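Local coordinates for protein bacterial regulatory proteins, TetR family (Nitrosomonas europaea, PDB 3NI7) that probably binds DNA through an N-terminal helix-turn-helix domain and acts as a transcriptional regulator of the TetR family, at residues 12-17 with 59-64. Sequence-based numbering, arbitrary orientation.
Sequences IVDTAV and FDRADS
R61 reaches from helix 51-69 to D14 on helix 7-22 and closes a salt bridge through a single pair of atoms, R61 NH1 to D14 OD1 at 2.7 Å. The N-H...O angle of 173° shows a nearly straight hydrogen bond, and OD1 is met almost along its own C-O axis while lying close to the guanidinium plane. Carboxylate and guanidinium planes stand 84° apart, which rules out a flat two-pronged pairing: NH2 of R61 stays 3.6 Å from D14 OD1, and one N-H does the bridging. The R61 side chain spans the gap between the two segments, whose nearest CA atoms, those of V13 and R61, are 9.6 Å apart. CG of R61 lies anti to the backbone N (chi1 -177°) and chi2 is extended too, which carries the chain straight across before it bends at chi3 and brings the guanidinium up to helix 7-22. V13 meets that group from another direction. Its CG1 sits over one face, 3.9 Å above the plane and displaced toward the rim, and V13 CB comes to 3.7 Å from R61 NH2; the two side chains run past each other in opposite senses. The guanidinium thus has the V13 side chain over one face and the D14 carboxylate at its edge, and D10 adds a weak, long ion pair to NH2. The buried area, 109 Å² over both segments, marks a slight contact carried by three side chains. V13 is buried, whereas D14 and R61 remain partly exposed. V13 also packs on A57 and W58, and W91 of helix 80-96 touches F59 and A62. Helix 51-69 thus links the N-terminal helix of the predicted DNA-binding helix-turn-helix domain to the following helical region, the connection characteristic of the TetR fold.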
loop_
_atom_site.group_PDB
_atom_site.type_symbol
_atom_site.label_atom_id
_atom_site.label_comp_id
_atom_site.label_asym_id
_atom_site.label_seq_id
_atom_site.Cartn_x
_atom_site.Cartn_y
_atom_site.Cartn_z
ATOM N N ILE A 12 -17.308 12.647 21.294
ATOM C CA ILE A 12 -15.952 12.292 21.698
ATOM C C ILE A 12 -15.076 12.302 20.454
ATOM O O ILE A 12 -14.091 13.010 20.381
ATOM C CB ILE A 12 -15.884 10.888 22.424
ATOM C CG1 ILE A 12 -16.625 10.929 23.754
ATOM C CG2 ILE A 12 -14.443 10.442 22.668
ATOM C CD1 ILE A 12 -17.196 9.565 24.147
ATOM N N VAL A 13 -15.457 11.535 19.452
ATOM C CA VAL A 13 -14.636 11.439 18.259
ATOM C C VAL A 13 -14.385 12.822 17.679
ATOM O O VAL A 13 -13.235 13.212 17.463
ATOM C CB VAL A 13 -15.263 10.540 17.182
ATOM C CG1 VAL A 13 -14.433 10.588 15.972
ATOM C CG2 VAL A 13 -15.344 9.092 17.662
ATOM N N ASP A 14 -15.456 13.578 17.475
ATOM C CA ASP A 14 -15.307 14.940 16.960
ATOM C C ASP A 14 -14.280 15.665 17.771
ATOM O O ASP A 14 -13.392 16.309 17.226
ATOM C CB ASP A 14 -16.612 15.706 17.044
ATOM C CG ASP A 14 -17.663 15.146 16.133
ATOM O OD1 ASP A 14 -17.338 14.309 15.266
ATOM O OD2 ASP A 14 -18.838 15.513 16.284
ATOM N N THR A 15 -14.412 15.553 19.080
ATOM C CA THR A 15 -13.584 16.322 19.984
ATOM C C THR A 15 -12.150 15.909 19.827
ATOM O O THR A 15 -11.248 16.744 19.699
ATOM C CB THR A 15 -14.037 16.105 21.429
ATOM O OG1 THR A 15 -15.257 16.835 21.610
ATOM C CG2 THR A 15 -12.964 16.567 22.442
ATOM N N ALA A 16 -11.964 14.605 19.834
ATOM C CA ALA A 16 -10.649 13.996 19.703
ATOM C C ALA A 16 -9.974 14.537 18.448
ATOM O O ALA A 16 -8.762 14.808 18.383
ATOM C CB ALA A 16 -10.807 12.519 19.571
ATOM N N VAL A 17 -10.788 14.654 17.425
ATOM C CA VAL A 17 -10.271 14.916 16.109
ATOM C C VAL A 17 -9.915 16.415 15.945
ATOM O O VAL A 17 -8.796 16.763 15.523
ATOM C CB VAL A 17 -11.247 14.360 15.106
ATOM C CG1 VAL A 17 -11.739 15.409 14.180
ATOM C CG2 VAL A 17 -10.600 13.230 14.417
ATOM N N PHE A 59 -12.694 5.465 11.346
ATOM C CA PHE A 59 -12.807 4.691 10.132
ATOM C C PHE A 59 -14.179 4.031 10.027
ATOM O O PHE A 59 -14.676 3.832 8.951
ATOM C CB PHE A 59 -11.669 3.698 10.048
ATOM C CG PHE A 59 -10.371 4.341 9.694
ATOM C CD1 PHE A 59 -9.510 4.804 10.646
ATOM C CD2 PHE A 59 -10.018 4.506 8.404
ATOM C CE1 PHE A 59 -8.294 5.421 10.297
ATOM C CE2 PHE A 59 -8.818 5.128 8.067
ATOM C CZ PHE A 59 -7.966 5.581 9.040
ATOM N N ASP A 60 -14.839 3.755 11.132
ATOM C CA ASP A 60 -16.206 3.268 11.027
ATOM C C ASP A 60 -17.133 4.359 10.592
ATOM O O ASP A 60 -18.161 4.106 9.963
ATOM C CB ASP A 60 -16.671 2.683 12.329
ATOM C CG ASP A 60 -16.270 1.261 12.455
ATOM O OD1 ASP A 60 -16.140 0.599 11.361
ATOM O OD2 ASP A 60 -16.086 0.790 13.603
ATOM N N ARG A 61 -16.793 5.586 10.934
ATOM C CA ARG A 61 -17.671 6.663 10.546
ATOM C C ARG A 61 -17.691 6.760 9.014
ATOM O O ARG A 61 -18.760 6.899 8.405
ATOM C CB ARG A 61 -17.260 7.982 11.204
ATOM C CG ARG A 61 -18.213 9.078 10.866
ATOM C CD ARG A 61 -17.876 10.299 11.579
ATOM N NE ARG A 61 -18.142 10.130 12.971
ATOM C CZ ARG A 61 -18.061 11.106 13.856
ATOM N NH1 ARG A 61 -17.704 12.325 13.457
ATOM N NH2 ARG A 61 -18.310 10.841 15.163
ATOM N N ALA A 62 -16.512 6.677 8.394
ATOM C CA ALA A 62 -16.402 6.634 6.913
ATOM C C ALA A 62 -17.206 5.452 6.343
ATOM O O ALA A 62 -18.168 5.637 5.592
ATOM C CB ALA A 62 -14.959 6.510 6.512
ATOM N N ASP A 63 -16.958 4.268 6.867
ATOM C CA ASP A 63 -17.601 3.095 6.323
ATOM C C ASP A 63 -19.112 3.298 6.331
ATOM O O ASP A 63 -19.799 2.809 5.435
ATOM C CB ASP A 63 -17.230 1.852 7.133
ATOM C CG ASP A 63 -15.761 1.500 7.021
ATOM O OD1 ASP A 63 -15.051 2.151 6.225
ATOM O OD2 ASP A 63 -15.314 0.573 7.728
ATOM N N SER A 64 -19.646 3.997 7.330
ATOM C CA SER A 64 -21.092 4.134 7.386
ATOM C C SER A 64 -21.601 5.183 6.391
ATOM O O SER A 64 -22.726 5.078 5.912
ATOM C CB SER A 64 -21.539 4.521 8.763
ATOM O OG SER A 64 -21.611 5.931 8.741
#